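Local coordinates for nicotinamide-nucleotide adenylyltransferase NadR family / Ribosylnicotinamide kinase (Lactococcus lactis subsp. cremoris, PDB 6GYE), which probably phosphorylates nicotinamide riboside, which it binds in its kinase domain, and probably also adenylylates nicotinamide mononucleotide in NAD+ synthesis, at residues Ala24-Thr28 with Gly29-Gln33; Arg103-Glu106 with Leu107-His110; Leu196-Arg199 with Leu200-Ile204; Leu281-Leu284 with Phe285-Thr288. All coordinates share one frame; numbering follows the deposited sequence. Where two conformers were deposited one is given.

Interaction 1 (Ala24-Thr28 with Gly29-Gln33). With SO4 (sulfate ion), chain E.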
loop_
_atom_site.group_PDB
_atom_site.type_symbol
_atom_site.label_atom_id
_atom_site.label_comp_id
_atom_site.label_asym_id
_atom_site.label_seq_id
_atom_site.Cartn_x
_atom_site.Cartn_y
_atom_site.Cartn_z
ATOM N N ALA A 24 6.904 -10.689 0.891
ATOM C CA ALA A 24 5.966 -10.049 -0.032
ATOM C C ALA A 24 4.548 -10.530 0.266
ATOM O O ALA A 24 3.922 -11.197 -0.566
ATOM C CB ALA A 24 6.349 -10.350 -1.481
ATOM N N PRO A 25 3.989 -10.174 1.435
ATOM C CA PRO A 25 4.505 -9.281 2.473
ATOM C C PRO A 25 5.089 -9.969 3.692
ATOM O O PRO A 25 4.904 -11.163 3.873
ATOM C CB PRO A 25 3.251 -8.526 2.885
ATOM C CG PRO A 25 2.197 -9.630 2.856
ATOM C CD PRO A 25 2.594 -10.555 1.724
ATOM N N LEU A 26 5.789 -9.194 4.517
ATOM C CA LEU A 26 6.062 -9.587 5.894
ATOM C C LEU A 26 4.749 -9.762 6.652
ATOM O O LEU A 26 3.845 -8.929 6.534
ATOM C CB LEU A 26 6.927 -8.518 6.563
ATOM C CG LEU A 26 7.219 -8.628 8.058
ATOM C CD1 LEU A 26 8.129 -9.802 8.329
ATOM C CD2 LEU A 26 7.882 -7.334 8.526
ATOM N N HIS A 27 4.624 -10.846 7.421
ATOM C CA HIS A 27 3.415 -11.052 8.219
ATOM C C HIS A 27 3.788 -11.655 9.567
ATOM O O HIS A 27 4.961 -11.912 9.853
ATOM C CB HIS A 27 2.375 -11.904 7.476
ATOM C CG HIS A 27 2.849 -13.278 7.114
ATOM N ND1 HIS A 27 2.999 -14.288 8.044
ATOM C CD2 HIS A 27 3.184 -13.817 5.916
ATOM C CE1 HIS A 27 3.419 -15.385 7.434
ATOM N NE2 HIS A 27 3.534 -15.127 6.144
ATOM N N THR A 28 2.773 -11.868 10.414
ATOM C CA THR A 28 3.057 -12.234 11.796
ATOM C C THR A 28 3.681 -13.622 11.913
ATOM O O THR A 28 4.376 -13.884 12.902
ATOM C CB THR A 28 1.790 -12.146 12.669
ATOM O OG1 THR A 28 0.750 -12.886 12.079
ATOM C CG2 THR A 28 1.301 -10.727 12.776
ATOM N N GLY A 29 3.458 -14.510 10.932
ATOM C CA GLY A 29 4.167 -15.785 10.933
ATOM C C GLY A 29 5.676 -15.600 10.888
ATOM O O GLY A 29 6.407 -16.192 11.686
ATOM N N HIS A 30 6.162 -14.763 9.954
ATOM C CA HIS A 30 7.569 -14.366 9.956
ATOM C C HIS A 30 7.968 -13.813 11.314
ATOM O O HIS A 30 9.011 -14.184 11.880
ATOM C CB HIS A 30 7.839 -13.298 8.892
ATOM C CG HIS A 30 7.638 -13.758 7.480
ATOM N ND1 HIS A 30 6.716 -13.175 6.636
ATOM C CD2 HIS A 30 8.287 -14.692 6.744
ATOM C CE1 HIS A 30 6.777 -13.761 5.452
ATOM N NE2 HIS A 30 7.725 -14.681 5.491
ATOM N N GLN A 31 7.159 -12.883 11.829
ATOM C CA GLN A 31 7.587 -12.102 12.979
ATOM C C GLN A 31 7.727 -12.976 14.212
ATOM O O GLN A 31 8.653 -12.785 15.005
ATOM C CB GLN A 31 6.618 -10.944 13.200
ATOM C CG GLN A 31 6.729 -9.942 12.072
ATOM C CD GLN A 31 5.532 -9.009 11.932
ATOM O OE1 GLN A 31 5.393 -8.331 10.916
ATOM N NE2 GLN A 31 4.658 -8.983 12.937
ATOM N N GLN A 32 6.820 -13.938 14.389
ATOM C CA GLN A 32 6.935 -14.848 15.522
ATOM C C GLN A 32 8.202 -15.681 15.426
ATOM O O GLN A 32 8.860 -15.930 16.440
ATOM C CB GLN A 32 5.688 -15.729 15.621
ATOM C CG GLN A 32 4.518 -14.942 16.202
ATOM C CD GLN A 32 3.192 -15.230 15.516
ATOM O OE1 GLN A 32 2.938 -16.345 15.071
ATOM N NE2 GLN A 32 2.361 -14.199 15.377
ATOM N N GLN A 33 8.569 -16.112 14.215
ATOM C CA GLN A 33 9.800 -16.885 14.077
ATOM C C GLN A 33 11.018 -16.017 14.336
ATOM O O GLN A 33 11.965 -16.454 15.002
ATOM C CB GLN A 33 9.897 -17.528 12.691
ATOM C CG GLN A 33 8.958 -18.713 12.503
ATOM C CD GLN A 33 9.328 -19.567 11.306
ATOM O OE1 GLN A 33 9.958 -19.096 10.357
ATOM N NE2 GLN A 33 8.934 -20.835 11.344
HETATM S S SO4 E . 8.374 -15.858 2.060
HETATM O O1 SO4 E . 8.340 -16.340 3.436
HETATM O O2 SO4 E . 7.564 -14.643 1.909
HETATM O O3 SO4 E . 9.780 -15.608 1.768
HETATM O O4 SO4 E . 7.831 -16.847 1.130
#
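Gly29 N donates to His27 ND1 at 2.9 Å, a bent bond with the donor tilted 16° from the ring plane, and this makes His27 the N-cap of helix 28-40. The sequence His-Thr-Gly-His at 27-30 fits the HIGH-type motif of nucleotidyltransferases, here in its usual place after strand 15-21 of a parallel sheet. For His27 to reach Gly29 its CG sits between the backbone N and the carbonyl carbon (chi1 60°). The backbone of His27 is held by the ring of His30, in the first turn of the helix: His30 ND1 receives His27 N at 3.2 Å, in the ring plane. The two bonds make a capping box built from two histidines. Gln31 N to His27 O and Gln32 N to Thr28 O (2.9 Å) begin the helical bonds.

The other nitrogen of the His30 ring, NE2, gives an almost straight bond of 2.7 Å to sulfate O1, so the ring is gripped at both nitrogens and its rotation is fixed. The sulfate also takes bonds from Thr22 N, Phe23 N and Arg150, consistent with a phosphate site. His30 ND1 lies over the centre of the His27 ring, whose NE2 is bonded to Ile153 O.

Outward, Leu26 crosses the Gln31 chain at about a right angle. Gln31 OE1, bonded to Asn172 ND2, lies 3.4 Å from Leu26 CG, while Leu26 CD1 rests 3.6 Å from His30 CB.

Interaction 2 (Arg103-Glu106 with Leu107-His110)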
loop_
_atom_site.group_PDB
_atom_site.type_symbol
_atom_site.label_atom_id
_atom_site.label_comp_id
_atom_site.label_asym_id
_atom_site.label_seq_id
_atom_site.Cartn_x
_atom_site.Cartn_y
_atom_site.Cartn_z
ATOM N N ARG A 103 27.948 -14.301 -2.436
ATOM C CA ARG A 103 27.209 -13.112 -2.038
ATOM C C ARG A 103 26.682 -13.257 -0.620
ATOM O O ARG A 103 26.729 -12.312 0.172
ATOM C CB ARG A 103 26.057 -12.869 -3.009
ATOM C CG ARG A 103 26.479 -12.781 -4.461
ATOM C CD ARG A 103 25.299 -12.396 -5.333
ATOM N NE ARG A 103 25.644 -12.428 -6.751
ATOM C CZ ARG A 103 24.761 -12.251 -7.727
ATOM N NH1 ARG A 103 23.483 -12.038 -7.425
ATOM N NH2 ARG A 103 25.150 -12.297 -8.996
ATOM N N LEU A 104 26.202 -14.448 -0.275
ATOM C CA LEU A 104 25.632 -14.651 1.049
ATOM C C LEU A 104 26.679 -14.450 2.137
ATOM O O LEU A 104 26.452 -13.719 3.107
ATOM C CB LEU A 104 25.019 -16.044 1.137
ATOM C CG LEU A 104 24.557 -16.368 2.542
ATOM C CD1 LEU A 104 23.497 -15.328 2.967
ATOM C CD2 LEU A 104 24.005 -17.773 2.590
ATOM N N PHE A 105 27.841 -15.081 1.989
ATOM C CA PHE A 105 28.855 -14.951 3.026
ATOM C C PHE A 105 29.472 -13.562 3.031
ATOM O O PHE A 105 29.896 -13.073 4.084
ATOM C CB PHE A 105 29.907 -16.038 2.861
ATOM C CG PHE A 105 29.411 -17.389 3.258
ATOM C CD1 PHE A 105 29.231 -17.699 4.597
ATOM C CD2 PHE A 105 29.084 -18.332 2.301
ATOM C CE1 PHE A 105 28.748 -18.941 4.980
ATOM C CE2 PHE A 105 28.608 -19.572 2.672
ATOM C CZ PHE A 105 28.435 -19.879 4.020
ATOM N N GLU A 106 29.525 -12.907 1.875
ATOM C CA GLU A 106 29.934 -11.512 1.871
ATOM C C GLU A 106 28.979 -10.669 2.711
ATOM O O GLU A 106 29.416 -9.821 3.495
ATOM C CB GLU A 106 30.020 -11.010 0.436
ATOM C CG GLU A 106 30.506 -9.588 0.308
ATOM C CD GLU A 106 31.051 -9.317 -1.072
ATOM O OE1 GLU A 106 32.111 -8.663 -1.179
ATOM O OE2 GLU A 106 30.435 -9.794 -2.050
ATOM N N LEU A 107 27.670 -10.926 2.593
ATOM C CA LEU A 107 26.681 -10.220 3.406
ATOM C C LEU A 107 26.944 -10.417 4.890
ATOM O O LEU A 107 26.882 -9.467 5.675
ATOM C CB LEU A 107 25.280 -10.721 3.077
ATOM C CG LEU A 107 24.359 -10.007 2.100
ATOM C CD1 LEU A 107 22.934 -10.515 2.313
ATOM C CD2 LEU A 107 24.436 -8.531 2.282
ATOM N N ILE A 108 27.209 -11.658 5.297
ATOM C CA ILE A 108 27.497 -11.949 6.700
ATOM C C ILE A 108 28.747 -11.204 7.154
ATOM O O ILE A 108 28.787 -10.617 8.244
ATOM C CB ILE A 108 27.654 -13.466 6.900
ATOM C CG1 ILE A 108 26.341 -14.178 6.601
ATOM C CG2 ILE A 108 28.146 -13.769 8.313
ATOM C CD1 ILE A 108 26.401 -15.660 6.829
ATOM N N HIS A 109 29.799 -11.247 6.339
ATOM C CA HIS A 109 31.039 -10.573 6.706
ATOM C C HIS A 109 30.816 -9.071 6.874
ATOM O O HIS A 109 31.251 -8.472 7.864
ATOM C CB HIS A 109 32.115 -10.860 5.660
ATOM C CG HIS A 109 32.502 -12.305 5.572
ATOM N ND1 HIS A 109 33.106 -12.848 4.457
ATOM C CD2 HIS A 109 32.366 -13.324 6.456
ATOM C CE1 HIS A 109 33.328 -14.137 4.660
ATOM N NE2 HIS A 109 32.885 -14.451 5.864
ATOM N N HIS A 110 30.120 -8.450 5.921
ATOM C CA HIS A 110 29.962 -7.000 5.941
ATOM C C HIS A 110 29.134 -6.540 7.136
ATOM O O HIS A 110 29.426 -5.502 7.738
ATOM C CB HIS A 110 29.313 -6.532 4.636
ATOM C CG HIS A 110 29.271 -5.044 4.479
ATOM N ND1 HIS A 110 30.398 -4.250 4.568
ATOM C CD2 HIS A 110 28.236 -4.200 4.253
ATOM C CE1 HIS A 110 30.057 -2.985 4.392
ATOM N NE2 HIS A 110 28.752 -2.929 4.200
#
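Phe105 and His109 meet one turn apart on helix 95-110, joined first by the backbone. His109 N donates to Phe105 O at 2.9 Å, and the same i to i+4 pattern links Leu107 N to Arg103 O, Ile108 N to Leu104 O and His110 N to Glu106 O, so all four carbonyls of 103-106 are engaged.

The imidazole of His109 adds a second contact with that turn. Its CG is anti to the carbonyl carbon (chi1 -64°), which folds the ring back until Phe105 O stands 3.1 Å above one face, displaced toward the rim. ND1 comes within 3.2 Å of this oxygen, but the angle is too poor for a hydrogen bond. The far nitrogen, NE2, is bonded to Asp139 OD2, which helps to fix the turn of the ring and would tend to favour its protonated form.

Apolar contact runs along the buried side. Phe105 and Ile108 lie side by side and point the same way, with Phe105 CD1 4.1 Å from Ile108 CD1. Beyond them, Tyr143 meets the Phe105 ring edge-to-face, and Ile108 packs with Leu104 on Phe121.

This is an amphipathic helix laid on a parallel sheet, with Leu104 and Ile108 facing strands 15-21 and 118-123, as in the Rossmann-like alpha/beta fold of nucleotidyltransferases.

Interaction 3 (Leu196-Arg199 with Leu200-Ile204)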
loop_
_atom_site.group_PDB
_atom_site.type_symbol
_atom_site.label_atom_id
_atom_site.label_comp_id
_atom_site.label_asym_id
_atom_site.label_seq_id
_atom_site.Cartn_x
_atom_site.Cartn_y
_atom_site.Cartn_z
ATOM N N LEU A 196 -23.112 10.306 2.034
ATOM C CA LEU A 196 -22.925 8.967 1.475
ATOM C C LEU A 196 -21.631 8.324 1.973
ATOM O O LEU A 196 -21.633 7.170 2.422
ATOM C CB LEU A 196 -22.936 9.024 -0.054
ATOM C CG LEU A 196 -22.799 7.656 -0.735
ATOM C CD1 LEU A 196 -23.972 6.775 -0.376
ATOM C CD2 LEU A 196 -22.658 7.777 -2.241
ATOM N N VAL A 197 -20.519 9.064 1.885
ATOM C CA VAL A 197 -19.202 8.584 2.312
ATOM C C VAL A 197 -19.247 8.076 3.750
ATOM O O VAL A 197 -18.782 6.972 4.056
ATOM C CB VAL A 197 -18.158 9.711 2.170
ATOM C CG1 VAL A 197 -16.859 9.344 2.893
ATOM C CG2 VAL A 197 -17.889 10.027 0.707
ATOM N N ARG A 198 -19.810 8.883 4.655
ATOM C CA ARG A 198 -19.819 8.514 6.066
ATOM C C ARG A 198 -20.694 7.298 6.320
ATOM O O ARG A 198 -20.317 6.419 7.105
ATOM C CB ARG A 198 -20.291 9.690 6.917
ATOM C CG ARG A 198 -19.392 10.904 6.790
ATOM C CD ARG A 198 -19.907 12.073 7.614
ATOM N NE ARG A 198 -18.922 13.145 7.665
ATOM C CZ ARG A 198 -19.148 14.343 8.182
ATOM N NH1 ARG A 198 -20.335 14.634 8.694
ATOM N NH2 ARG A 198 -18.185 15.247 8.180
ATOM N N ARG A 199 -21.854 7.218 5.657
ATOM C CA ARG A 199 -22.710 6.052 5.845
ATOM C C ARG A 199 -22.060 4.800 5.260
ATOM O O ARG A 199 -22.071 3.736 5.896
ATOM C CB ARG A 199 -24.089 6.300 5.244
ATOM C CG ARG A 199 -24.754 7.480 5.909
ATOM C CD ARG A 199 -26.116 7.211 6.429
ATOM N NE ARG A 199 -27.184 7.625 5.533
ATOM C CZ ARG A 199 -28.134 8.495 5.863
ATOM N NH1 ARG A 199 -28.141 9.051 7.074
ATOM N NH2 ARG A 199 -29.085 8.788 4.991
ATOM N N LEU A 200 -21.461 4.901 4.067
ATOM C CA LEU A 200 -20.789 3.725 3.507
ATOM C C LEU A 200 -19.674 3.244 4.431
ATOM O O LEU A 200 -19.625 2.066 4.790
ATOM C CB LEU A 200 -20.242 4.021 2.109
ATOM C CG LEU A 200 -21.252 4.258 0.981
ATOM C CD1 LEU A 200 -20.531 4.734 -0.268
ATOM C CD2 LEU A 200 -22.076 3.003 0.681
ATOM N N ALA A 201 -18.785 4.157 4.849
ATOM C CA ALA A 201 -17.658 3.793 5.715
ATOM C C ALA A 201 -18.136 3.255 7.058
ATOM O O ALA A 201 -17.674 2.206 7.527
ATOM C CB ALA A 201 -16.736 5.001 5.938
ATOM N N ARG A 202 -19.063 3.967 7.699
ATOM C CA ARG A 202 -19.501 3.510 9.011
ATOM C C ARG A 202 -20.209 2.163 8.912
ATOM O O ARG A 202 -20.189 1.388 9.872
ATOM C CB ARG A 202 -20.368 4.581 9.683
ATOM C CG ARG A 202 -19.509 5.738 10.244
ATOM C CD ARG A 202 -20.294 7.007 10.509
ATOM N NE ARG A 202 -19.453 8.016 11.144
ATOM C CZ ARG A 202 -19.732 9.315 11.211
ATOM N NH1 ARG A 202 -20.844 9.815 10.672
ATOM N NH2 ARG A 202 -18.885 10.117 11.831
ATOM N N SER A 203 -20.784 1.836 7.749
ATOM C CA SER A 203 -21.465 0.545 7.612
ATOM C C SER A 203 -20.516 -0.619 7.850
ATOM O O SER A 203 -20.950 -1.691 8.283
ATOM C CB SER A 203 -22.091 0.409 6.225
ATOM O OG SER A 203 -23.075 1.405 6.007
ATOM N N ILE A 204 -19.217 -0.426 7.639
ATOM C CA ILE A 204 -18.310 -1.558 7.795
ATOM C C ILE A 204 -17.110 -1.208 8.673
ATOM O O ILE A 204 -16.077 -1.884 8.611
ATOM C CB ILE A 204 -17.843 -2.060 6.413
ATOM C CG1 ILE A 204 -17.193 -0.917 5.615
ATOM C CG2 ILE A 204 -19.010 -2.664 5.628
ATOM C CD1 ILE A 204 -16.459 -1.408 4.353
#
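Leu200 sits one turn after Leu196 on helix 193-203, the helix that follows what looks like a Walker A P-loop in this P-loop NTPase domain. Leu200 N donates to Leu196 O at 2.8 Å, nearly straight, and the Leu200 side chain turns back over the same turn: Leu200 CD1 meets Leu196 CG at 3.7 Å as the two leucines cross at a slant. Both are buried against strand 296-300, and Leu200 is also covered by Ala362 and Ile363 of helix 358-370.

Ala201 repeats the backbone bond, to Val197 O, and its CB lies 3.4 Å from that oxygen. Phe208 covers Ala201 and Val197 together.

Arg202 N bonds to Arg198 O. The two arginine chains run extended alongside each other, pointing the same way, with guanidinium planes 48° apart. Arg202 NH1 comes to 3.8 Å from Arg198 CB, beside the aliphatic part of its neighbour, while the Arg198 guanidinium pairs with Glu210.

Ser203 comes next. With OG anti to its own carbonyl carbon (chi1 -62°), the hydroxyl folds back to the preceding turn, and Tyr359 OH also bonds to it. Arg199 O thus accepts twice, from Ser203 N at 2.9 Å and from Ser203 OG, which come from opposite faces of the carbonyl plane.

Interaction 4 (Leu281-Leu284 with Phe285-Thr288)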
loop_
_atom_site.group_PDB
_atom_site.type_symbol
_atom_site.label_atom_id
_atom_site.label_comp_id
_atom_site.label_asym_id
_atom_site.label_seq_id
_atom_site.Cartn_x
_atom_site.Cartn_y
_atom_site.Cartn_z
ATOM N N LEU A 281 -1.091 24.315 -13.743
ATOM C CA LEU A 281 -1.281 23.292 -12.717
ATOM C C LEU A 281 -1.195 21.869 -13.256
ATOM O O LEU A 281 -1.103 20.932 -12.457
ATOM C CB LEU A 281 -2.632 23.460 -12.013
ATOM C CG LEU A 281 -2.749 24.723 -11.169
ATOM C CD1 LEU A 281 -4.147 24.877 -10.597
ATOM C CD2 LEU A 281 -1.721 24.643 -10.075
ATOM N N GLU A 282 -1.222 21.692 -14.576
ATOM C CA GLU A 282 -1.269 20.356 -15.169
ATOM C C GLU A 282 -0.180 19.420 -14.659
ATOM O O GLU A 282 -0.500 18.262 -14.349
ATOM C CB GLU A 282 -1.222 20.478 -16.700
ATOM C CG GLU A 282 -2.582 20.498 -17.385
ATOM C CD GLU A 282 -3.330 19.173 -17.267
ATOM O OE1 GLU A 282 -3.787 18.829 -16.150
ATOM O OE2 GLU A 282 -3.454 18.470 -18.298
ATOM N N PRO A 283 1.097 19.818 -14.562
ATOM C CA PRO A 283 2.094 18.881 -14.014
ATOM C C PRO A 283 1.756 18.379 -12.622
ATOM O O PRO A 283 1.880 17.179 -12.359
ATOM C CB PRO A 283 3.389 19.702 -14.033
ATOM C CG PRO A 283 3.177 20.693 -15.125
ATOM C CD PRO A 283 1.731 21.067 -15.028
ATOM N N LEU A 284 1.318 19.257 -11.720
ATOM C CA LEU A 284 0.952 18.803 -10.382
ATOM C C LEU A 284 -0.280 17.894 -10.421
ATOM O O LEU A 284 -0.365 16.925 -9.653
ATOM C CB LEU A 284 0.724 20.001 -9.461
ATOM C CG LEU A 284 0.225 19.679 -8.050
ATOM C CD1 LEU A 284 1.207 18.799 -7.274
ATOM C CD2 LEU A 284 -0.092 20.949 -7.285
ATOM N N PHE A 285 -1.245 18.183 -11.298
ATOM C CA PHE A 285 -2.379 17.272 -11.453
ATOM C C PHE A 285 -1.906 15.887 -11.871
ATOM O O PHE A 285 -2.276 14.883 -11.255
ATOM C CB PHE A 285 -3.379 17.804 -12.485
ATOM C CG PHE A 285 -4.373 18.789 -11.938
ATOM C CD1 PHE A 285 -5.217 18.441 -10.898
ATOM C CD2 PHE A 285 -4.482 20.055 -12.491
ATOM C CE1 PHE A 285 -6.139 19.344 -10.400
ATOM C CE2 PHE A 285 -5.399 20.958 -12.007
ATOM C CZ PHE A 285 -6.229 20.608 -10.957
ATOM N N ARG A 286 -1.082 15.826 -12.929
ATOM C CA ARG A 286 -0.643 14.549 -13.484
ATOM C C ARG A 286 0.145 13.749 -12.455
ATOM O O ARG A 286 -0.113 12.558 -12.245
ATOM C CB ARG A 286 0.196 14.776 -14.750
ATOM C CG ARG A 286 -0.542 15.470 -15.895
ATOM C CD ARG A 286 0.133 15.256 -17.256
ATOM N NE ARG A 286 1.536 15.664 -17.269
ATOM C CZ ARG A 286 1.953 16.898 -17.525
ATOM N NH1 ARG A 286 1.071 17.852 -17.790
ATOM N NH2 ARG A 286 3.248 17.177 -17.505
ATOM N N LYS A 287 1.125 14.388 -11.815
ATOM C CA LYS A 287 1.853 13.740 -10.728
ATOM C C LYS A 287 0.894 13.174 -9.676
ATOM O O LYS A 287 0.938 11.982 -9.351
ATOM C CB LYS A 287 2.819 14.756 -10.105
ATOM C CG LYS A 287 4.016 14.208 -9.348
ATOM C CD LYS A 287 3.666 13.884 -7.904
ATOM C CE LYS A 287 4.807 13.157 -7.191
ATOM N NZ LYS A 287 4.472 12.781 -5.775
ATOM N N THR A 288 -0.032 13.997 -9.185
ATOM C CA THR A 288 -0.896 13.542 -8.100
ATOM C C THR A 288 -1.856 12.444 -8.551
ATOM O O THR A 288 -2.049 11.450 -7.840
ATOM C CB THR A 288 -1.658 14.717 -7.516
ATOM O OG1 THR A 288 -0.717 15.733 -7.116
ATOM C CG2 THR A 288 -2.507 14.255 -6.317
#
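The ring of Phe285 lies against Leu281 on helix 275-290, in the P-loop kinase domain. Phe285 CG is anti to the carbonyl carbon (chi1 -84°), and this swings CE2 to 3.7 Å from Leu281 CB. Glu282 meets the same residue at about a right angle, its carboxylate plane 56° from the ring, with OE1 3.8 Å from Phe285 CB. The carboxylate is taken up by a salt bridge to Arg266, and Ile236 and Ala269 touch Phe285.

In one of its two conformers, and so less certainly, Arg286 bends at chi3 (-55°), with Pro283 CA over one face of its guanidinium, toward the rim, and its charged end beyond salt-bridge distance of Glu282. The helix is kinked where Pro283, which has no N-H, and Leu284 make no bond to the turn before, yet Pro283 O still accepts from Lys287 N.

Leu284 and Thr288 run side by side and point the same way, with Leu284 CD1 3.6 Å from Thr288 OG1. Thr288 also touches Tyr240, a residue of the riboside pocket. Leu284 O takes two bonds from opposite faces of its plane, from Thr288 N at 3.0 Å and Thr288 OG1 at 2.8 Å.

How the interactions relate
The four contacts come in series along the chain and fall into two pairs. Interactions 1 and 2 belong to the part built on the five-stranded parallel sheet, their centres about 23 Å apart: one at the start of helix 28-40, beside the sulfate, the other on helix 95-110. Interactions 3 and 4 lie in the P-loop NTPase part with its four-stranded sheet, centres about 30 Å apart, on helices 193-203 and 275-290. Across the two parts the separation grows to about 51 Å between the centres of interactions 2 and 3. The sulfate-binding histidine and the riboside pocket near interaction 4 thus sit in separate parts, consistent with two distinct activities in one chain.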